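Local coordinates for CELL division control protein 6 (Pyrobaculum aerophilum, PDB 1FNN), which binds ADP and magnesium as an AAA+ ATPase of the Cdc6/Cdc18 family and is probably involved in regulating DNA replication, at residues Ala47-Arg52 against Ala161-Gly166; Thr73-Tyr78 against Arg123-Phe128; Val77-Phe82 against Gly92-Ser97; Asp133-Ala138 against Val165-Ala170. All coordinates share one frame; numbering follows the deposited sequence.

Interaction 1 of 4, residues Ala47-Arg52 against Ala161-Gly166; sequences ATLLGR and ALVIVG
A47-L50 and V163-G166 pair as parallel strands, their axes 4.7 Å apart and 21° from aligned. A47 and L49 each donate through N and accept through O, and the central bond, L49 N to I164 O, is 2.9 Å. The last bond, G51 N to G166 O, is longer at 3.3 Å and its donor is tilted from the carbonyl plane. On one face L49 sets its CG 3.8 Å from V163 CG1, and its CD1 also reaches V165 CG2. On the other face T48 crosses I164 obliquely. T48 OG1 lies 3.4 Å from I164 CG1, and this buried hydroxyl has no polar partner in the model. I164 CG1 stands between its backbone N and carbonyl carbon (chi1 72°), which turns it toward T48. Replacing T48 by glycine would probably open a gap beside I164 CG1 and CD1. L50 CD2 rests 3.9 Å from G166 C. G51 begins a sequence that fits a Walker A P-loop, and its O accepts a bond from K57, an ADP-binding residue. L49, V163 and V165 pack on L61 of helix 57-68, while A47 and L49 meet helix 23-38. Strands 187-189 and 127-132 flank the pair.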
loop_
_atom_site.group_PDB
_atom_site.type_symbol
_atom_site.label_atom_id
_atom_site.label_comp_id
_atom_site.label_asym_id
_atom_site.label_seq_id
_atom_site.Cartn_x
_atom_site.Cartn_y
_atom_site.Cartn_z
ATOM N N ALA A 47 7.494 -20.151 2.302
ATOM C CA ALA A 47 6.337 -19.384 2.767
ATOM C C ALA A 47 5.670 -18.695 1.561
ATOM O O ALA A 47 6.316 -18.410 0.557
ATOM C CB ALA A 47 6.775 -18.288 3.723
ATOM N N THR A 48 4.417 -18.293 1.724
ATOM C CA THR A 48 3.668 -17.531 0.737
ATOM C C THR A 48 3.158 -16.288 1.443
ATOM O O THR A 48 2.656 -16.475 2.558
ATOM C CB THR A 48 2.467 -18.318 0.173
ATOM O OG1 THR A 48 2.940 -19.490 -0.477
ATOM C CG2 THR A 48 1.697 -17.497 -0.845
ATOM N N LEU A 49 3.456 -15.115 0.916
ATOM C CA LEU A 49 3.015 -13.863 1.516
ATOM C C LEU A 49 1.809 -13.346 0.708
ATOM O O LEU A 49 1.933 -13.258 -0.526
ATOM C CB LEU A 49 4.135 -12.809 1.471
ATOM C CG LEU A 49 5.528 -13.224 1.994
ATOM C CD1 LEU A 49 6.419 -11.980 2.052
ATOM C CD2 LEU A 49 5.513 -13.924 3.351
ATOM N N LEU A 50 0.675 -13.086 1.360
ATOM C CA LEU A 50 -0.522 -12.691 0.580
ATOM C C LEU A 50 -1.102 -11.415 1.156
ATOM O O LEU A 50 -1.252 -11.225 2.364
ATOM C CB LEU A 50 -1.610 -13.783 0.637
ATOM C CG LEU A 50 -1.246 -15.162 0.109
ATOM C CD1 LEU A 50 -2.403 -16.165 0.312
ATOM C CD2 LEU A 50 -0.905 -15.092 -1.386
ATOM N N GLY A 51 -1.487 -10.515 0.242
ATOM C CA GLY A 51 -2.052 -9.241 0.673
ATOM C C GLY A 51 -2.182 -8.340 -0.543
ATOM O O GLY A 51 -1.411 -8.525 -1.502
ATOM N N ARG A 52 -3.080 -7.352 -0.430
ATOM C CA ARG A 52 -3.251 -6.456 -1.595
ATOM C C ARG A 52 -2.002 -5.574 -1.756
ATOM O O ARG A 52 -1.140 -5.484 -0.880
ATOM C CB ARG A 52 -4.488 -5.572 -1.400
ATOM C CG ARG A 52 -4.450 -4.644 -0.198
ATOM C CD ARG A 52 -4.874 -3.219 -0.534
ATOM N NE ARG A 52 -4.293 -2.736 -1.799
ATOM C CZ ARG A 52 -4.641 -1.616 -2.400
ATOM N NH1 ARG A 52 -5.587 -0.888 -1.798
ATOM N NH2 ARG A 52 -4.117 -1.183 -3.537
ATOM N N ALA A 161 15.634 -21.963 -0.006
ATOM C CA ALA A 161 14.514 -21.505 0.825
ATOM C C ALA A 161 13.699 -20.587 -0.096
ATOM O O ALA A 161 14.293 -19.763 -0.818
ATOM C CB ALA A 161 14.991 -20.762 2.034
ATOM N N LEU A 162 12.399 -20.825 -0.191
ATOM C CA LEU A 162 11.620 -20.162 -1.231
ATOM C C LEU A 162 10.453 -19.371 -0.654
ATOM O O LEU A 162 9.631 -19.904 0.134
ATOM C CB LEU A 162 11.066 -21.231 -2.188
ATOM C CG LEU A 162 10.084 -20.657 -3.223
ATOM C CD1 LEU A 162 10.780 -19.716 -4.210
ATOM C CD2 LEU A 162 9.374 -21.800 -3.952
ATOM N N VAL A 163 10.421 -18.071 -0.943
ATOM C CA VAL A 163 9.250 -17.272 -0.582
ATOM C C VAL A 163 8.572 -16.832 -1.889
ATOM O O VAL A 163 9.259 -16.288 -2.785
ATOM C CB VAL A 163 9.613 -16.030 0.248
ATOM C CG1 VAL A 163 8.387 -15.127 0.482
ATOM C CG2 VAL A 163 10.119 -16.458 1.623
ATOM N N ILE A 164 7.255 -17.014 -1.993
ATOM C CA ILE A 164 6.489 -16.514 -3.123
ATOM C C ILE A 164 5.403 -15.538 -2.628
ATOM O O ILE A 164 4.998 -15.559 -1.451
ATOM C CB ILE A 164 5.800 -17.605 -3.952
ATOM C CG1 ILE A 164 4.621 -18.193 -3.183
ATOM C CG2 ILE A 164 6.793 -18.696 -4.348
ATOM C CD1 ILE A 164 3.842 -19.218 -4.002
ATOM N N VAL A 165 5.139 -14.545 -3.467
ATOM C CA VAL A 165 4.304 -13.427 -3.075
ATOM C C VAL A 165 3.119 -13.218 -4.019
ATOM O O VAL A 165 3.265 -13.273 -5.228
ATOM C CB VAL A 165 5.136 -12.132 -3.030
ATOM C CG1 VAL A 165 4.269 -10.960 -2.579
ATOM C CG2 VAL A 165 6.351 -12.215 -2.118
ATOM N N GLY A 166 1.903 -13.133 -3.436
ATOM C CA GLY A 166 0.724 -12.913 -4.276
ATOM C C GLY A 166 -0.238 -11.953 -3.582
ATOM O O GLY A 166 0.007 -11.451 -2.496
#

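Interaction 2 of 4, residues Thr73-Tyr78 against Arg123-Phe128; sequences TARFVY and RDLYMF
R75-V77 and Y126-F128 are joined first by backbone hydrogen bonds of a parallel sheet. R75 N donates to Y126 O at 2.6 Å, F128 N to R75 O at 2.8 Å, and V77 N to F128 O at 2.9 Å. The last is nearly straight at the hydrogen (173°). Before the paired part begins, a water bridges the segments: it donates to T73 O and accepts from Y126 N.

The apolar contacts lie on both faces. F76 and F128 lie side by side and point the same way, with F76 CD1 3.5 Å from F128 CD1. Their planes are 42° apart, so the pair is oblique. F76 also stacks on W65 of helix 57-68. On the other face V77 CG2 meets M127 CG at 3.8 Å, with M127 SD equally near. M127 CG is anti to the backbone N (chi1 177°), and from there the extended chain brings SD to V77 CG2 as well.

The charged groups gather at the outer margin of the contact. R75 CG lies 3.5 Å from Y126 O. The chain then bends at chi2 and brings NH2 3.1 Å from L125 CD2. The same NH2 comes within 4.1 Å of R123 NH1, and the two side chains cross at about a right angle. R123 has partners elsewhere, L98 O and H119, and L125 CD1 covers one face of its guanidinium. An alanine in place of R75 is likely to leave L125 CD2 and Y126 O less covered.

The contact is thus a hydrogen-bonded, aromatic-lined join inside and a positively charged margin outside. The two like charges probably repel mildly, and L98 O and H119 may offset this for R123.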
loop_
_atom_site.group_PDB
_atom_site.type_symbol
_atom_site.label_atom_id
_atom_site.label_comp_id
_atom_site.label_asym_id
_atom_site.label_seq_id
_atom_site.Cartn_x
_atom_site.Cartn_y
_atom_site.Cartn_z
ATOM N N THR A 73 25.307 -17.567 5.184
ATOM C CA THR A 73 26.072 -17.826 3.972
ATOM C C THR A 73 25.125 -17.847 2.796
ATOM O O THR A 73 25.551 -18.073 1.674
ATOM C CB THR A 73 26.774 -19.208 4.081
ATOM O OG1 THR A 73 25.756 -20.182 4.366
ATOM C CG2 THR A 73 27.765 -19.169 5.232
ATOM N N ALA A 74 23.793 -17.812 3.047
ATOM C CA ALA A 74 22.868 -17.946 1.950
ATOM C C ALA A 74 22.949 -16.745 1.020
ATOM O O ALA A 74 23.172 -15.642 1.552
ATOM C CB ALA A 74 21.420 -18.058 2.474
ATOM N N ARG A 75 22.580 -16.942 -0.225
ATOM C CA ARG A 75 22.548 -15.809 -1.172
ATOM C C ARG A 75 21.095 -15.357 -1.399
ATOM O O ARG A 75 20.261 -16.227 -1.680
ATOM C CB ARG A 75 23.054 -16.290 -2.547
ATOM C CG ARG A 75 24.375 -17.061 -2.397
ATOM C CD ARG A 75 25.542 -16.114 -2.261
ATOM N NE ARG A 75 26.768 -16.861 -2.607
ATOM C CZ ARG A 75 27.512 -16.786 -3.708
ATOM N NH1 ARG A 75 27.224 -15.973 -4.701
ATOM N NH2 ARG A 75 28.573 -17.581 -3.756
ATOM N N PHE A 76 20.799 -14.077 -1.270
ATOM C CA PHE A 76 19.434 -13.591 -1.445
ATOM C C PHE A 76 19.199 -13.279 -2.923
ATOM O O PHE A 76 19.961 -12.476 -3.463
ATOM C CB PHE A 76 19.319 -12.273 -0.678
ATOM C CG PHE A 76 17.989 -11.576 -0.721
ATOM C CD1 PHE A 76 16.808 -12.241 -0.465
ATOM C CD2 PHE A 76 17.935 -10.228 -1.008
ATOM C CE1 PHE A 76 15.590 -11.564 -0.502
ATOM C CE2 PHE A 76 16.732 -9.549 -1.047
ATOM C CZ PHE A 76 15.544 -10.213 -0.793
ATOM N N VAL A 77 18.368 -14.040 -3.587
ATOM C CA VAL A 77 18.118 -13.936 -5.010
ATOM C C VAL A 77 16.684 -13.425 -5.230
ATOM O O VAL A 77 15.698 -14.145 -5.042
ATOM C CB VAL A 77 18.376 -15.285 -5.710
ATOM C CG1 VAL A 77 18.025 -15.124 -7.192
ATOM C CG2 VAL A 77 19.871 -15.698 -5.604
ATOM N N TYR A 78 16.595 -12.115 -5.387
ATOM C CA TYR A 78 15.262 -11.478 -5.454
ATOM C C TYR A 78 14.777 -11.429 -6.889
ATOM O O TYR A 78 15.397 -10.806 -7.767
ATOM C CB TYR A 78 15.369 -10.113 -4.787
ATOM C CG TYR A 78 14.042 -9.361 -4.905
ATOM C CD1 TYR A 78 13.037 -9.552 -3.966
ATOM C CD2 TYR A 78 13.842 -8.491 -5.972
ATOM C CE1 TYR A 78 11.839 -8.877 -4.076
ATOM C CE2 TYR A 78 12.640 -7.803 -6.096
ATOM C CZ TYR A 78 11.649 -8.009 -5.137
ATOM O OH TYR A 78 10.472 -7.345 -5.248
ATOM N N ARG A 123 29.330 -25.641 -6.055
ATOM C CA ARG A 123 29.911 -24.476 -5.381
ATOM C C ARG A 123 29.408 -24.460 -3.942
ATOM O O ARG A 123 29.724 -23.514 -3.232
ATOM C CB ARG A 123 29.592 -23.205 -6.167
ATOM C CG ARG A 123 30.421 -23.010 -7.438
ATOM C CD ARG A 123 29.834 -22.017 -8.419
ATOM N NE ARG A 123 29.581 -20.692 -7.863
ATOM C CZ ARG A 123 28.733 -19.795 -8.320
ATOM N NH1 ARG A 123 28.629 -18.623 -7.679
ATOM N NH2 ARG A 123 27.972 -20.005 -9.387
ATOM N N ASP A 124 28.626 -25.447 -3.550
ATOM C CA ASP A 124 28.085 -25.566 -2.194
ATOM C C ASP A 124 27.393 -24.247 -1.784
ATOM O O ASP A 124 27.747 -23.658 -0.780
ATOM C CB ASP A 124 29.214 -25.901 -1.219
ATOM C CG ASP A 124 28.696 -26.221 0.176
ATOM O OD1 ASP A 124 27.611 -26.805 0.289
ATOM O OD2 ASP A 124 29.344 -25.903 1.194
ATOM N N LEU A 125 26.370 -23.873 -2.547
ATOM C CA LEU A 125 25.717 -22.587 -2.356
ATOM C C LEU A 125 24.340 -22.847 -1.726
ATOM O O LEU A 125 23.856 -23.973 -1.766
ATOM C CB LEU A 125 25.428 -21.870 -3.676
ATOM C CG LEU A 125 26.620 -21.564 -4.591
ATOM C CD1 LEU A 125 26.115 -21.140 -5.963
ATOM C CD2 LEU A 125 27.551 -20.552 -3.956
ATOM N N TYR A 126 23.817 -21.819 -1.096
ATOM C CA TYR A 126 22.483 -21.871 -0.473
ATOM C C TYR A 126 21.804 -20.568 -0.922
ATOM O O TYR A 126 22.386 -19.486 -0.805
ATOM C CB TYR A 126 22.615 -21.969 1.049
ATOM C CG TYR A 126 23.251 -23.261 1.531
ATOM C CD1 TYR A 126 24.615 -23.314 1.814
ATOM C CD2 TYR A 126 22.498 -24.423 1.696
ATOM C CE1 TYR A 126 25.222 -24.478 2.248
ATOM C CE2 TYR A 126 23.075 -25.598 2.128
ATOM C CZ TYR A 126 24.440 -25.612 2.401
ATOM O OH TYR A 126 25.009 -26.788 2.835
ATOM N N MET A 127 20.668 -20.733 -1.576
ATOM C CA MET A 127 19.894 -19.670 -2.170
ATOM C C MET A 127 18.578 -19.427 -1.407
ATOM O O MET A 127 17.779 -20.345 -1.235
ATOM C CB MET A 127 19.575 -20.084 -3.624
ATOM C CG MET A 127 18.712 -19.085 -4.340
ATOM S SD MET A 127 18.508 -19.236 -6.088
ATOM C CE MET A 127 17.842 -20.887 -6.296
ATOM N N PHE A 128 18.393 -18.197 -0.962
ATOM C CA PHE A 128 17.074 -17.748 -0.479
ATOM C C PHE A 128 16.422 -17.050 -1.686
ATOM O O PHE A 128 16.763 -15.912 -2.012
ATOM C CB PHE A 128 17.260 -16.807 0.692
ATOM C CG PHE A 128 16.105 -16.012 1.210
ATOM C CD1 PHE A 128 16.353 -14.828 1.880
ATOM C CD2 PHE A 128 14.787 -16.408 1.054
ATOM C CE1 PHE A 128 15.312 -14.050 2.382
ATOM C CE2 PHE A 128 13.745 -15.640 1.550
ATOM C CZ PHE A 128 14.008 -14.458 2.215
HETATM O O HOH W 1 25.721 -19.830 -0.346
#

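Interaction 3 of 4, residues Val77-Phe82 against Gly92-Ser97; sequences VYINGF and GEIARS
E93 OE2 is held by a water and R96. The water donates to it at 2.8 Å and to Y78 O at 2.7 Å, so it bridges helix 92-97 and strand 77-80. R96 NH1 sits 2.9 Å from E93 OE2, but the oxygen lies well out of the guanidinium plane, so that salt bridge rests on charge alone.

Next to this polar group the contact is apolar. I79 CD1 reaches E93 CG at 3.6 Å as the two side chains slide past each other. With its chain bent at chi2 (61°), E93 lays CG against I79 and presents its carboxylate to the water and R96. I79 CD1 also meets I94 CG1 at 3.9 Å, crossing it at about a right angle. V77 CG1 adds a second contact to I94 CG1, and V77 CG2 lies 3.5 Å from S97 OG. At the strand's end N80 OD1 accepts from F82 N in an Asx turn.

The helix runs back roughly antiparallel to the edge strand (152°), within the beta-alpha-beta connection to strand 127-132 that also includes helix 109-122. No direct hydrogen bond joins the segments: aliphatic packing carries the contact, and one water is the polar tie, taking up Y78 O and E93 OE2.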
loop_
_atom_site.group_PDB
_atom_site.type_symbol
_atom_site.label_atom_id
_atom_site.label_comp_id
_atom_site.label_asym_id
_atom_site.label_seq_id
_atom_site.Cartn_x
_atom_site.Cartn_y
_atom_site.Cartn_z
ATOM N N VAL A 77 18.368 -14.040 -3.587
ATOM C CA VAL A 77 18.118 -13.936 -5.010
ATOM C C VAL A 77 16.684 -13.425 -5.230
ATOM O O VAL A 77 15.698 -14.145 -5.042
ATOM C CB VAL A 77 18.376 -15.285 -5.710
ATOM C CG1 VAL A 77 18.025 -15.124 -7.192
ATOM C CG2 VAL A 77 19.871 -15.698 -5.604
ATOM N N TYR A 78 16.595 -12.115 -5.387
ATOM C CA TYR A 78 15.262 -11.478 -5.454
ATOM C C TYR A 78 14.777 -11.429 -6.889
ATOM O O TYR A 78 15.397 -10.806 -7.767
ATOM C CB TYR A 78 15.369 -10.113 -4.787
ATOM C CG TYR A 78 14.042 -9.361 -4.905
ATOM C CD1 TYR A 78 13.037 -9.552 -3.966
ATOM C CD2 TYR A 78 13.842 -8.491 -5.972
ATOM C CE1 TYR A 78 11.839 -8.877 -4.076
ATOM C CE2 TYR A 78 12.640 -7.803 -6.096
ATOM C CZ TYR A 78 11.649 -8.009 -5.137
ATOM O OH TYR A 78 10.472 -7.345 -5.248
ATOM N N ILE A 79 13.609 -12.029 -7.154
ATOM C CA ILE A 79 13.066 -12.064 -8.504
ATOM C C ILE A 79 11.761 -11.257 -8.549
ATOM O O ILE A 79 10.775 -11.686 -7.949
ATOM C CB ILE A 79 12.775 -13.446 -9.057
ATOM C CG1 ILE A 79 13.959 -14.415 -9.086
ATOM C CG2 ILE A 79 12.238 -13.359 -10.515
ATOM C CD1 ILE A 79 15.179 -13.825 -9.805
ATOM N N ASN A 80 11.783 -10.125 -9.251
ATOM C CA ASN A 80 10.514 -9.351 -9.336
ATOM C C ASN A 80 9.706 -9.925 -10.482
ATOM O O ASN A 80 10.018 -9.661 -11.656
ATOM C CB ASN A 80 10.849 -7.880 -9.545
ATOM C CG ASN A 80 9.657 -6.992 -9.832
ATOM O OD1 ASN A 80 8.529 -7.462 -9.988
ATOM N ND2 ASN A 80 9.938 -5.695 -9.895
ATOM N N GLY A 81 8.613 -10.628 -10.191
ATOM C CA GLY A 81 7.797 -11.288 -11.191
ATOM C C GLY A 81 7.083 -10.308 -12.126
ATOM O O GLY A 81 6.574 -10.701 -13.178
ATOM N N PHE A 82 7.047 -9.021 -11.783
ATOM C CA PHE A 82 6.489 -8.042 -12.711
ATOM C C PHE A 82 7.426 -7.885 -13.917
ATOM O O PHE A 82 6.947 -7.518 -14.985
ATOM C CB PHE A 82 6.279 -6.672 -12.075
ATOM C CG PHE A 82 5.742 -5.654 -13.048
ATOM C CD1 PHE A 82 4.380 -5.566 -13.303
ATOM C CD2 PHE A 82 6.601 -4.787 -13.703
ATOM C CE1 PHE A 82 3.899 -4.623 -14.200
ATOM C CE2 PHE A 82 6.126 -3.845 -14.599
ATOM C CZ PHE A 82 4.768 -3.764 -14.846
ATOM N N GLY A 92 17.635 -16.611 -16.158
ATOM C CA GLY A 92 18.664 -15.652 -16.480
ATOM C C GLY A 92 18.979 -14.709 -15.318
ATOM O O GLY A 92 20.152 -14.393 -15.057
ATOM N N GLU A 93 17.947 -14.189 -14.638
ATOM C CA GLU A 93 18.184 -13.292 -13.511
ATOM C C GLU A 93 18.765 -14.047 -12.318
ATOM O O GLU A 93 19.768 -13.605 -11.744
ATOM C CB GLU A 93 16.911 -12.522 -13.141
ATOM C CG GLU A 93 17.066 -11.607 -11.930
ATOM C CD GLU A 93 18.114 -10.525 -12.128
ATOM O OE1 GLU A 93 18.575 -10.396 -13.291
ATOM O OE2 GLU A 93 18.465 -9.822 -11.140
ATOM N N ILE A 94 18.370 -15.305 -12.101
ATOM C CA ILE A 94 18.954 -16.122 -11.039
ATOM C C ILE A 94 20.426 -16.375 -11.325
ATOM O O ILE A 94 21.314 -16.284 -10.482
ATOM C CB ILE A 94 18.237 -17.496 -10.963
ATOM C CG1 ILE A 94 16.849 -17.290 -10.360
ATOM C CG2 ILE A 94 18.993 -18.526 -10.122
ATOM C CD1 ILE A 94 15.922 -18.489 -10.421
ATOM N N ALA A 95 20.696 -16.716 -12.600
ATOM C CA ALA A 95 22.069 -16.974 -13.039
ATOM C C ALA A 95 22.970 -15.764 -12.891
ATOM O O ALA A 95 24.153 -15.787 -12.487
ATOM C CB ALA A 95 21.977 -17.404 -14.515
ATOM N N ARG A 96 22.426 -14.602 -13.265
ATOM C CA ARG A 96 23.174 -13.361 -13.073
ATOM C C ARG A 96 23.408 -13.088 -11.598
ATOM O O ARG A 96 24.516 -12.735 -11.168
ATOM C CB ARG A 96 22.385 -12.228 -13.719
ATOM C CG ARG A 96 23.141 -10.918 -13.834
ATOM C CD ARG A 96 22.202 -9.768 -14.167
ATOM N NE ARG A 96 21.958 -8.878 -13.049
ATOM C CZ ARG A 96 21.556 -9.108 -11.819
ATOM N NH1 ARG A 96 21.280 -10.321 -11.352
ATOM N NH2 ARG A 96 21.402 -8.108 -10.959
ATOM N N SER A 97 22.362 -13.311 -10.780
ATOM C CA SER A 97 22.537 -13.009 -9.348
ATOM C C SER A 97 23.513 -13.976 -8.712
ATOM O O SER A 97 24.264 -13.598 -7.818
ATOM C CB SER A 97 21.160 -13.012 -8.651
ATOM O OG SER A 97 21.425 -13.078 -7.234
HETATM O O HOH W 2 17.953 -10.212 -8.441
#

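Interaction 4 of 4, residues Asp133-Ala138 against Val165-Ala170; sequences DAFNLA and VGHNDA
A134 N donates to V165 O at 2.8 Å, tying the two segments together. Beside it F135 and H167 form an offset stack, with centroids 4.2 Å apart and planes at 30°. The ring of H167 covers one face of F135, while G166 CA meets the F135 edge in its plane. The closest ring carbons are modelled too near each other, so the exact spacing is doubtful.

D133 O lies 4.2 Å over the opposite face of F135. F135 takes the crowded position at CG (chi1 48°), and from there its ring faces H167. The backbone around it is fixed by the 3-10 turn: D133 O accepts from N136 ND2 at 3.0 Å and, more loosely, from N136 N. V165 CB packs against D133 N at 3.7 Å.

The D133 side chain is about 4 Å from the bound magnesium ion, between nearest atoms. D132, which binds magnesium in a structure of this protein though not in this chain's model, ends strand 127-132, and D133 follows it; the acidic pair is consistent with a Walker B motif. V165 touches K57, and H167 touches P53. Beyond the 3-10 turn A138 is the N-cap of helix 139-148; strand 160-166 lies between strands 127-132 and 46-50.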
loop_
_atom_site.group_PDB
_atom_site.type_symbol
_atom_site.label_atom_id
_atom_site.label_comp_id
_atom_site.label_asym_id
_atom_site.label_seq_id
_atom_site.Cartn_x
_atom_site.Cartn_y
_atom_site.Cartn_z
ATOM N N ASP A 133 5.636 -10.786 -6.460
ATOM C CA ASP A 133 4.516 -10.659 -7.394
ATOM C C ASP A 133 4.445 -11.819 -8.366
ATOM O O ASP A 133 4.370 -11.628 -9.580
ATOM C CB ASP A 133 4.572 -9.354 -8.201
ATOM C CG ASP A 133 4.563 -8.197 -7.205
ATOM O OD1 ASP A 133 3.824 -8.308 -6.200
ATOM O OD2 ASP A 133 5.307 -7.245 -7.496
ATOM N N ALA A 134 4.375 -13.006 -7.791
ATOM C CA ALA A 134 4.371 -14.262 -8.504
ATOM C C ALA A 134 3.097 -14.627 -9.229
ATOM O O ALA A 134 3.162 -15.499 -10.107
ATOM C CB ALA A 134 4.763 -15.367 -7.511
ATOM N N PHE A 135 2.021 -13.896 -9.061
ATOM C CA PHE A 135 0.804 -14.011 -9.854
ATOM C C PHE A 135 1.089 -13.702 -11.316
ATOM O O PHE A 135 0.431 -14.249 -12.210
ATOM C CB PHE A 135 -0.332 -13.094 -9.366
ATOM C CG PHE A 135 0.054 -11.672 -9.112
ATOM C CD1 PHE A 135 -0.040 -10.710 -10.098
ATOM C CD2 PHE A 135 0.517 -11.280 -7.868
ATOM C CE1 PHE A 135 0.318 -9.398 -9.857
ATOM C CE2 PHE A 135 0.881 -9.977 -7.605
ATOM C CZ PHE A 135 0.779 -9.029 -8.611
ATOM N N ASN A 136 2.148 -12.939 -11.603
ATOM C CA ASN A 136 2.581 -12.672 -12.954
ATOM C C ASN A 136 3.145 -13.895 -13.669
ATOM O O ASN A 136 3.285 -13.789 -14.892
ATOM C CB ASN A 136 3.629 -11.560 -12.997
ATOM C CG ASN A 136 3.049 -10.207 -12.670
ATOM O OD1 ASN A 136 2.197 -9.686 -13.393
ATOM N ND2 ASN A 136 3.509 -9.623 -11.569
ATOM N N LEU A 137 3.548 -14.966 -12.992
ATOM C CA LEU A 137 4.119 -16.099 -13.689
ATOM C C LEU A 137 3.028 -17.108 -14.093
ATOM O O LEU A 137 1.987 -17.207 -13.449
ATOM C CB LEU A 137 5.124 -16.889 -12.859
ATOM C CG LEU A 137 6.062 -16.212 -11.870
ATOM C CD1 LEU A 137 7.187 -17.160 -11.448
ATOM C CD2 LEU A 137 6.619 -14.892 -12.365
ATOM N N ALA A 138 3.367 -17.925 -15.090
ATOM C CA ALA A 138 2.435 -19.020 -15.422
ATOM C C ALA A 138 2.566 -20.003 -14.261
ATOM O O ALA A 138 3.675 -20.335 -13.827
ATOM C CB ALA A 138 2.797 -19.650 -16.753
ATOM N N VAL A 165 5.139 -14.545 -3.467
ATOM C CA VAL A 165 4.304 -13.427 -3.075
ATOM C C VAL A 165 3.119 -13.218 -4.019
ATOM O O VAL A 165 3.265 -13.273 -5.228
ATOM C CB VAL A 165 5.136 -12.132 -3.030
ATOM C CG1 VAL A 165 4.269 -10.960 -2.579
ATOM C CG2 VAL A 165 6.351 -12.215 -2.118
ATOM N N GLY A 166 1.903 -13.133 -3.436
ATOM C CA GLY A 166 0.724 -12.913 -4.276
ATOM C C GLY A 166 -0.238 -11.953 -3.582
ATOM O O GLY A 166 0.007 -11.451 -2.496
ATOM N N HIS A 167 -1.361 -11.675 -4.241
ATOM C CA HIS A 167 -2.382 -10.787 -3.730
ATOM C C HIS A 167 -3.414 -11.501 -2.864
ATOM O O HIS A 167 -3.864 -10.922 -1.880
ATOM C CB HIS A 167 -3.171 -10.105 -4.868
ATOM C CG HIS A 167 -2.341 -9.013 -5.483
ATOM N ND1 HIS A 167 -2.432 -8.660 -6.809
ATOM C CD2 HIS A 167 -1.400 -8.200 -4.927
ATOM C CE1 HIS A 167 -1.591 -7.680 -7.057
ATOM N NE2 HIS A 167 -0.955 -7.384 -5.936
ATOM N N ASN A 168 -3.716 -12.732 -3.235
ATOM C CA ASN A 168 -4.720 -13.519 -2.546
ATOM C C ASN A 168 -4.426 -14.993 -2.787
ATOM O O ASN A 168 -3.477 -15.298 -3.525
ATOM C CB ASN A 168 -6.147 -13.179 -3.023
ATOM C CG ASN A 168 -6.247 -13.087 -4.532
ATOM O OD1 ASN A 168 -6.706 -12.054 -5.043
ATOM N ND2 ASN A 168 -5.838 -14.108 -5.265
ATOM N N ASP A 169 -5.332 -15.858 -2.361
ATOM C CA ASP A 169 -5.158 -17.298 -2.487
ATOM C C ASP A 169 -5.156 -17.822 -3.898
ATOM O O ASP A 169 -4.707 -18.948 -4.174
ATOM C CB ASP A 169 -6.215 -17.994 -1.607
ATOM C CG ASP A 169 -5.968 -17.801 -0.131
ATOM O OD1 ASP A 169 -5.345 -18.674 0.506
ATOM O OD2 ASP A 169 -6.362 -16.800 0.492
ATOM N N ALA A 170 -5.535 -17.066 -4.911
ATOM C CA ALA A 170 -5.498 -17.536 -6.296
ATOM C C ALA A 170 -4.090 -17.880 -6.752
ATOM O O ALA A 170 -3.902 -18.795 -7.572
ATOM C CB ALA A 170 -6.110 -16.509 -7.224
#

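All four contacts build on the parallel AAA sheet. Interaction 1 is fully buried at the inner strands and rests on backbone bonds and aliphatic packing. Interaction 2, at the edge strand, has the same backbone bonding but a partly exposed, arginine-rich margin. The two meet where strands 160-166 and 127-132 pair, through A161 N and M127 O. Interaction 3, buried like interaction 1, shares V77 and Y78 with interaction 2 and joins a helix to that edge strand, by packing and water. Interaction 4, partly buried like interaction 2, shares V165 and G166 with interaction 1 and adds a ring stack; its D133 lies close to the magnesium ion, and its N136 packs against G81 of interaction 3.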